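Local coordinates for putative cytoplasmic protein (Enterobacter cloacae, PDB 4HFL) that is a type VI secretion effector of the Tae4 amidase family, probably cleaving amide bonds in the peptidoglycan of rival bacteria, at residues L102-P116 with S164-K176. Residues are numbered along the deposited sequence; the frame is centred on the assembly and turned at random.
Sequences LPTVLGKADISVSSP and SFIPTNATFWSLK
The indole of Trp173 is held between the last turn of helix 95-106 and the loop that follows it, an example of a strand aromatic packing on a helix end while the chain beyond joins the strand's edge. Ala109 CA lies over one face, 3.7 Å from the centroid of the five-membered ring, and Leu106 CB over the opposite face, both as CH-pi contacts. Pro103 and Leu102 meet the six-membered ring around CZ2 and CH2. At the edge, Trp173 NE1 donates to Gly107 O over 2.8 Å at a nearly straight 167°, close to the indole plane but above the carbonyl's own. Bonded and sandwiched, the ring has its rotation fixed. With CG beside the backbone N (chi1 -65°), it reaches the helix end just where Gly107, with positive phi, leaves the helical conformation.

Beyond Ala109, whose CB presses on Thr171 CG2 at a tight 3.4 Å, a classic beta bulge sets Asp110 and Ile111 opposite Phe172. Phe172 O receives Ile111 N and, weakly, Asp110 N. The Asp110 carboxylate reaches over to Ser174 N, which meets OD2 nearly along the C-O axis (2.8 Å, 172°); that oxygen also forms a salt bridge with Arg18. Phe172 N returns a bond to Ile111 O, and Val113 and Ala170 form the next hydrogen-bonded antiparallel pair. Ser112 OG donates to Thr171 OG1 (3.2 Å) on one face of the sheet; on the other face, Ile111 CD1 lies 4.0 Å from Phe172 CD2. Past the strand end, Pro116 CB crowds Ala170 CB at 3.3 Å.

The contact thus joins edge strand 111-114 to strand 166-174, whose other side pairs with strand 126-133. Leu102 reaches Val142 of strand 138-145, seating the end of helix 95-106 against the four-stranded antiparallel sheet.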
ATOM      1  N   LEU A 102       3.726   3.839  -7.028  1.00 19.72           N
ATOM      2  CA  LEU A 102       2.840   2.947  -7.781  1.00 16.48           C
ATOM      3  C   LEU A 102       2.629   3.272  -9.281  1.00 17.14           C
ATOM      4  O   LEU A 102       2.754   2.378 -10.125  1.00 20.19           O
ATOM      5  CB  LEU A 102       1.511   2.766  -7.032  1.00 13.38           C
ATOM      6  CG  LEU A 102       1.714   1.849  -5.824  1.00 21.00           C
ATOM      7  CD1 LEU A 102       0.547   1.931  -4.851  1.00 18.04           C
ATOM      8  CD2 LEU A 102       1.911   0.410  -6.316  1.00 24.23           C
ATOM      9  N   PRO A 103       2.308   4.535  -9.629  1.00 26.31           N
ATOM     10  CA  PRO A 103       2.111   4.761 -11.069  1.00 27.88           C
ATOM     11  C   PRO A 103       3.395   4.595 -11.907  1.00 27.47           C
ATOM     12  O   PRO A 103       3.317   4.283 -13.098  1.00 24.17           O
ATOM     13  CB  PRO A 103       1.598   6.208 -11.134  1.00 27.04           C
ATOM     14  CG  PRO A 103       2.044   6.841  -9.856  1.00 29.93           C
ATOM     15  CD  PRO A 103       1.984   5.734  -8.834  1.00 26.33           C
ATOM     16  N   THR A 104       4.562   4.766 -11.294  1.00 25.49           N
ATOM     17  CA  THR A 104       5.812   4.656 -12.051  1.00 28.79           C
ATOM     18  C   THR A 104       6.087   3.230 -12.479  1.00 29.44           C
ATOM     19  O   THR A 104       6.900   3.004 -13.373  1.00 30.23           O
ATOM     20  CB  THR A 104       7.020   5.166 -11.249  1.00 29.10           C
ATOM     21  OG1 THR A 104       7.356   4.215 -10.232  1.00 26.78           O
ATOM     22  CG2 THR A 104       6.699   6.518 -10.602  1.00 26.71           C
ATOM     23  N   VAL A 105       5.428   2.267 -11.833  1.00 29.01           N
ATOM     24  CA  VAL A 105       5.618   0.855 -12.188  1.00 27.23           C
ATOM     25  C   VAL A 105       4.372   0.189 -12.793  1.00 23.48           C
ATOM     26  O   VAL A 105       4.486  -0.739 -13.596  1.00 23.24           O
ATOM     27  CB  VAL A 105       6.199   0.027 -11.003  1.00 25.34           C
ATOM     28  CG1 VAL A 105       7.646   0.428 -10.754  1.00 29.42           C
ATOM     29  CG2 VAL A 105       5.371   0.216  -9.722  1.00 16.40           C
ATOM     30  N   LEU A 106       3.189   0.691 -12.445  1.00 22.01           N
ATOM     31  CA  LEU A 106       1.944   0.125 -12.968  1.00 19.11           C
ATOM     32  C   LEU A 106       1.365   0.905 -14.151  1.00 23.23           C
ATOM     33  O   LEU A 106       0.478   0.398 -14.855  1.00 22.78           O
ATOM     34  CB  LEU A 106       0.890   0.048 -11.862  1.00 18.18           C
ATOM     35  CG  LEU A 106       1.319  -0.693 -10.612  1.00 15.06           C
ATOM     36  CD1 LEU A 106       0.207  -0.668  -9.558  1.00 19.53           C
ATOM     37  CD2 LEU A 106       1.685  -2.142 -10.987  1.00 19.04           C
ATOM     38  N   GLY A 107       1.856   2.126 -14.371  1.00 23.43           N
ATOM     39  CA  GLY A 107       1.273   3.001 -15.378  1.00 26.77           C
ATOM     40  C   GLY A 107       0.171   3.843 -14.756  1.00 23.34           C
ATOM     41  O   GLY A 107      -0.080   3.768 -13.548  1.00 15.96           O
ATOM     42  N   LYS A 108      -0.497   4.656 -15.565  1.00 17.87           N
ATOM     43  CA  LYS A 108      -1.568   5.485 -15.030  1.00 21.07           C
ATOM     44  C   LYS A 108      -2.703   4.615 -14.475  1.00 17.01           C
ATOM     45  O   LYS A 108      -2.997   3.523 -15.001  1.00 17.78           O
ATOM     46  CB  LYS A 108      -2.079   6.470 -16.086  1.00 21.25           C
ATOM     47  CG  LYS A 108      -2.952   7.591 -15.486  1.00 25.15           C
ATOM     48  CD  LYS A 108      -3.382   8.597 -16.547  1.00 34.81           C
ATOM     49  CE  LYS A 108      -4.263   9.688 -15.943  1.00 38.55           C
ATOM     50  NZ  LYS A 108      -3.516  10.585 -15.041  1.00 47.83           N
ATOM     51  N   ALA A 109      -3.298   5.072 -13.375  1.00 17.61           N
ATOM     52  CA  ALA A 109      -4.445   4.393 -12.763  1.00 18.14           C
ATOM     53  C   ALA A 109      -5.611   4.239 -13.720  1.00 22.19           C
ATOM     54  O   ALA A 109      -5.869   5.113 -14.563  1.00 16.80           O
ATOM     55  CB  ALA A 109      -4.905   5.141 -11.567  1.00 13.58           C
ATOM     56  N   ASP A 110      -6.325   3.130 -13.563  1.00 16.55           N
ATOM     57  CA  ASP A 110      -7.525   2.883 -14.328  1.00 11.00           C
ATOM     58  C   ASP A 110      -8.641   3.800 -13.874  1.00 11.61           C
ATOM     59  O   ASP A 110      -9.485   4.191 -14.675  1.00 13.60           O
ATOM     60  CB  ASP A 110      -7.968   1.446 -14.098  1.00 11.67           C
ATOM     61  CG  ASP A 110      -7.034   0.453 -14.764  1.00 20.46           C
ATOM     62  OD1 ASP A 110      -6.657   0.705 -15.931  1.00 17.82           O
ATOM     63  OD2 ASP A 110      -6.669  -0.538 -14.109  1.00 19.87           O
ATOM     64  N   ILE A 111      -8.670   4.095 -12.578  1.00 15.38           N
ATOM     65  CA  ILE A 111      -9.734   4.944 -12.042  1.00 15.26           C
ATOM     66  C   ILE A 111      -9.154   5.858 -10.985  1.00 19.59           C
ATOM     67  O   ILE A 111      -8.397   5.417 -10.128  1.00 21.52           O
ATOM     68  CB  ILE A 111     -10.863   4.104 -11.375  1.00 18.94           C
ATOM     69  CG1 ILE A 111     -11.544   3.190 -12.407  1.00 21.53           C
ATOM     70  CG2 ILE A 111     -11.914   5.016 -10.700  1.00 26.78           C
ATOM     71  CD1 ILE A 111     -12.440   2.124 -11.790  1.00 30.14           C
ATOM     72  N   SER A 112      -9.506   7.136 -11.048  1.00 17.91           N
ATOM     73  CA  SER A 112      -9.202   8.068  -9.963  1.00 15.71           C
ATOM     74  C   SER A 112     -10.409   8.993  -9.823  1.00 20.82           C
ATOM     75  O   SER A 112     -10.754   9.701 -10.768  1.00 19.76           O
ATOM     76  CB  SER A 112      -7.941   8.875 -10.293  1.00 15.68           C
ATOM     77  OG  SER A 112      -7.691   9.854  -9.304  1.00 23.55           O
ATOM     78  N   VAL A 113     -11.062   8.968  -8.658  1.00 14.52           N
ATOM     79  CA  VAL A 113     -12.288   9.742  -8.455  1.00 13.60           C
ATOM     80  C   VAL A 113     -12.269  10.507  -7.141  1.00 15.93           C
ATOM     81  O   VAL A 113     -11.710  10.043  -6.142  1.00 15.68           O
ATOM     82  CB  VAL A 113     -13.544   8.851  -8.479  1.00 16.42           C
ATOM     83  CG1 VAL A 113     -13.799   8.349  -9.898  1.00 17.37           C
ATOM     84  CG2 VAL A 113     -13.359   7.661  -7.500  1.00 16.29           C
ATOM     85  N   SER A 114     -12.866  11.694  -7.158  1.00 11.83           N
ATOM     86  CA  SER A 114     -13.033  12.457  -5.940  1.00 14.10           C
ATOM     87  C   SER A 114     -14.220  11.869  -5.178  1.00 18.87           C
ATOM     88  O   SER A 114     -15.010  11.098  -5.747  1.00 20.88           O
ATOM     89  CB  SER A 114     -13.258  13.942  -6.267  1.00 16.81           C
ATOM     90  OG  SER A 114     -14.338  14.104  -7.166  1.00 23.63           O
ATOM     91  N   SER A 115     -14.325  12.200  -3.895  1.00 21.84           N
ATOM     92  CA  SER A 115     -15.421  11.703  -3.056  1.00 34.34           C
ATOM     93  C   SER A 115     -15.729  10.225  -3.288  1.00 34.45           C
ATOM     94  O   SER A 115     -16.817   9.877  -3.765  1.00 34.17           O
ATOM     95  CB  SER A 115     -16.675  12.524  -3.319  1.00 40.59           C
ATOM     96  OG  SER A 115     -16.429  13.910  -3.181  1.00 39.26           O
ATOM     97  N   PRO A 116     -14.773   9.350  -2.945  1.00 26.66           N
ATOM     98  CA  PRO A 116     -14.829   7.930  -3.314  1.00 27.83           C
ATOM     99  C   PRO A 116     -15.845   7.084  -2.533  1.00 27.12           C
ATOM    100  O   PRO A 116     -15.884   7.131  -1.294  1.00 27.33           O
ATOM    101  CB  PRO A 116     -13.431   7.441  -2.972  1.00 24.20           C
ATOM    102  CG  PRO A 116     -12.999   8.315  -1.815  1.00 23.60           C
ATOM    103  CD  PRO A 116     -13.569   9.680  -2.157  1.00 22.00           C
ATOM    104  N   SER A 164     -10.838   9.565  12.317  1.00 64.79           N
ATOM    105  CA  SER A 164     -11.281  10.899  11.925  1.00 59.09           C
ATOM    106  C   SER A 164     -10.751  11.311  10.543  1.00 56.08           C
ATOM    107  O   SER A 164     -10.610  12.508  10.266  1.00 56.94           O
ATOM    108  CB  SER A 164     -10.820  11.920  12.967  1.00 56.76           C
ATOM    109  OG  SER A 164     -10.938  11.393  14.274  1.00 56.36           O
ATOM    110  N   PHE A 165     -10.469  10.330   9.681  1.00 43.75           N
ATOM    111  CA  PHE A 165      -9.849  10.596   8.370  1.00 39.24           C
ATOM    112  C   PHE A 165     -10.864  10.784   7.235  1.00 31.16           C
ATOM    113  O   PHE A 165     -11.601   9.859   6.892  1.00 35.26           O
ATOM    114  CB  PHE A 165      -8.866   9.474   8.027  1.00 35.26           C
ATOM    115  CG  PHE A 165      -8.460   9.408   6.557  1.00 36.87           C
ATOM    116  CD1 PHE A 165      -7.369  10.113   6.093  1.00 37.00           C
ATOM    117  CD2 PHE A 165      -9.139   8.584   5.661  1.00 38.47           C
ATOM    118  CE1 PHE A 165      -6.985  10.035   4.752  1.00 38.88           C
ATOM    119  CE2 PHE A 165      -8.754   8.497   4.317  1.00 40.62           C
ATOM    120  CZ  PHE A 165      -7.680   9.222   3.866  1.00 36.99           C
ATOM    121  N   ILE A 166     -10.883  11.978   6.649  1.00 26.84           N
ATOM    122  CA  ILE A 166     -11.842  12.313   5.601  1.00 28.02           C
ATOM    123  C   ILE A 166     -11.203  12.032   4.259  1.00 28.17           C
ATOM    124  O   ILE A 166     -10.222  12.676   3.896  1.00 26.80           O
ATOM    125  CB  ILE A 166     -12.263  13.797   5.638  1.00 29.18           C
ATOM    126  CG1 ILE A 166     -12.690  14.220   7.050  1.00 37.04           C
ATOM    127  CG2 ILE A 166     -13.394  14.043   4.636  1.00 29.77           C
ATOM    128  CD1 ILE A 166     -14.014  13.634   7.511  1.00 38.71           C
ATOM    129  N   PRO A 167     -11.750  11.051   3.523  1.00 26.46           N
ATOM    130  CA  PRO A 167     -11.250  10.666   2.201  1.00 18.93           C
ATOM    131  C   PRO A 167     -11.755  11.614   1.099  1.00 16.36           C
ATOM    132  O   PRO A 167     -12.928  11.999   1.094  1.00 21.40           O
ATOM    133  CB  PRO A 167     -11.819   9.253   2.022  1.00 22.31           C
ATOM    134  CG  PRO A 167     -13.115   9.298   2.775  1.00 32.14           C
ATOM    135  CD  PRO A 167     -12.895  10.221   3.949  1.00 29.25           C
ATOM    136  N   THR A 168     -10.876  11.990   0.176  1.00 18.14           N
ATOM    137  CA  THR A 168     -11.237  12.918  -0.888  1.00 19.13           C
ATOM    138  C   THR A 168     -10.942  12.383  -2.288  1.00 18.04           C
ATOM    139  O   THR A 168     -11.385  12.970  -3.279  1.00 19.00           O
ATOM    140  CB  THR A 168     -10.551  14.286  -0.702  1.00 23.58           C
ATOM    141  OG1 THR A 168      -9.130  14.110  -0.652  1.00 24.19           O
ATOM    142  CG2 THR A 168     -11.023  14.941   0.598  1.00 23.27           C
ATOM    143  N   ASN A 169     -10.200  11.275  -2.368  1.00 18.58           N
ATOM    144  CA  ASN A 169      -9.892  10.636  -3.640  1.00 18.18           C
ATOM    145  C   ASN A 169      -9.697   9.138  -3.437  1.00 22.81           C
ATOM    146  O   ASN A 169      -9.263   8.705  -2.360  1.00 19.73           O
ATOM    147  CB  ASN A 169      -8.601  11.213  -4.252  1.00 19.18           C
ATOM    148  CG  ASN A 169      -8.205  10.508  -5.551  1.00 26.40           C
ATOM    149  OD1 ASN A 169      -7.553   9.447  -5.540  1.00 24.79           O
ATOM    150  ND2 ASN A 169      -8.617  11.081  -6.675  1.00 17.09           N
ATOM    151  N   ALA A 170     -10.027   8.351  -4.458  1.00 16.67           N
ATOM    152  CA  ALA A 170      -9.583   6.954  -4.511  1.00 15.52           C
ATOM    153  C   ALA A 170      -9.002   6.762  -5.887  1.00 21.09           C
ATOM    154  O   ALA A 170      -9.564   7.251  -6.876  1.00 18.78           O
ATOM    155  CB  ALA A 170     -10.716   5.998  -4.288  1.00 16.72           C
ATOM    156  N   THR A 171      -7.878   6.052  -5.935  1.00 18.76           N
ATOM    157  CA  THR A 171      -7.122   5.812  -7.154  1.00 17.63           C
ATOM    158  C   THR A 171      -6.834   4.308  -7.179  1.00 19.45           C
ATOM    159  O   THR A 171      -6.424   3.726  -6.167  1.00 16.38           O
ATOM    160  CB  THR A 171      -5.810   6.638  -7.134  1.00 20.28           C
ATOM    161  OG1 THR A 171      -6.126   8.036  -7.173  1.00 19.93           O
ATOM    162  CG2 THR A 171      -4.933   6.322  -8.333  1.00 19.95           C
ATOM    163  N   PHE A 172      -7.056   3.691  -8.333  1.00 21.27           N
ATOM    164  CA  PHE A 172      -7.217   2.257  -8.433  1.00 19.73           C
ATOM    165  C   PHE A 172      -6.643   1.683  -9.727  1.00 18.85           C
ATOM    166  O   PHE A 172      -6.881   2.242 -10.822  1.00 17.35           O
ATOM    167  CB  PHE A 172      -8.709   1.920  -8.366  1.00 18.67           C
ATOM    168  CG  PHE A 172      -9.025   0.493  -8.748  1.00 19.17           C
ATOM    169  CD1 PHE A 172      -8.973  -0.508  -7.795  1.00 17.31           C
ATOM    170  CD2 PHE A 172      -9.380   0.161 -10.049  1.00 19.58           C
ATOM    171  CE1 PHE A 172      -9.253  -1.827  -8.135  1.00 21.51           C
ATOM    172  CE2 PHE A 172      -9.666  -1.158 -10.403  1.00 18.06           C
ATOM    173  CZ  PHE A 172      -9.603  -2.152  -9.439  1.00 18.11           C
ATOM    174  N   TRP A 173      -5.929   0.559  -9.582  1.00 19.00           N
ATOM    175  CA  TRP A 173      -5.434  -0.256 -10.712  1.00 19.86           C
ATOM    176  C   TRP A 173      -6.018  -1.656 -10.646  1.00 19.78           C
ATOM    177  O   TRP A 173      -5.925  -2.330  -9.609  1.00 15.20           O
ATOM    178  CB  TRP A 173      -3.904  -0.412 -10.664  1.00 16.66           C
ATOM    179  CG  TRP A 173      -3.100   0.860 -10.854  1.00 13.41           C
ATOM    180  CD1 TRP A 173      -2.486   1.266 -11.998  1.00 15.86           C
ATOM    181  CD2 TRP A 173      -2.793   1.849  -9.860  1.00 17.30           C
ATOM    182  NE1 TRP A 173      -1.842   2.464 -11.792  1.00 17.21           N
ATOM    183  CE2 TRP A 173      -2.007   2.838 -10.486  1.00 19.15           C
ATOM    184  CE3 TRP A 173      -3.113   1.999  -8.502  1.00 18.54           C
ATOM    185  CZ2 TRP A 173      -1.541   3.968  -9.806  1.00 21.53           C
ATOM    186  CZ3 TRP A 173      -2.648   3.115  -7.830  1.00 23.83           C
ATOM    187  CH2 TRP A 173      -1.874   4.092  -8.485  1.00 23.23           C
ATOM    188  N   SER A 174      -6.587  -2.118 -11.756  1.00 17.57           N
ATOM    189  CA  SER A 174      -7.081  -3.492 -11.840  1.00 14.79           C
ATOM    190  C   SER A 174      -5.924  -4.485 -11.826  1.00 16.99           C
ATOM    191  O   SER A 174      -4.887  -4.266 -12.467  1.00 16.07           O
ATOM    192  CB  SER A 174      -7.894  -3.697 -13.136  1.00 24.00           C
ATOM    193  OG  SER A 174      -9.179  -3.123 -13.022  1.00 28.64           O
ATOM    194  N   LEU A 175      -6.109  -5.586 -11.105  1.00 16.04           N
ATOM    195  CA  LEU A 175      -5.176  -6.702 -11.192  1.00 16.93           C
ATOM    196  C   LEU A 175      -5.929  -7.933 -11.663  1.00 17.51           C
ATOM    197  O   LEU A 175      -7.075  -8.162 -11.237  1.00 21.28           O
ATOM    198  CB  LEU A 175      -4.492  -6.958  -9.840  1.00 19.41           C
ATOM    199  CG  LEU A 175      -3.644  -5.836  -9.210  1.00 15.71           C
ATOM    200  CD1 LEU A 175      -3.012  -6.328  -7.916  1.00 13.86           C
ATOM    201  CD2 LEU A 175      -2.555  -5.310 -10.150  1.00 13.22           C
ATOM    202  N   LYS A 176      -5.304  -8.709 -12.562  1.00 13.60           N
ATOM    203  CA  LYS A 176      -5.848  -9.996 -12.972  1.00 18.94           C
ATOM    204  C   LYS A 176      -5.317 -11.111 -12.076  1.00 19.43           C
ATOM    205  O   LYS A 176      -6.059 -12.026 -11.770  1.00 29.84           O
ATOM    206  CB  LYS A 176      -5.503 -10.302 -14.424  1.00 27.39           C
ATOM    207  CG  LYS A 176      -6.486  -9.707 -15.409  1.00 39.38           C
ATOM    208  CD  LYS A 176      -7.433 -10.775 -15.971  1.00 38.59           C
ATOM    209  CE  LYS A 176      -6.676 -11.755 -16.855  1.00 38.90           C
ATOM    210  NZ  LYS A 176      -7.562 -12.578 -17.734  1.00 39.41           N
TER
HETATM  211  O   HOH W   1     -14.035  14.610  -2.075  1.00 29.93           O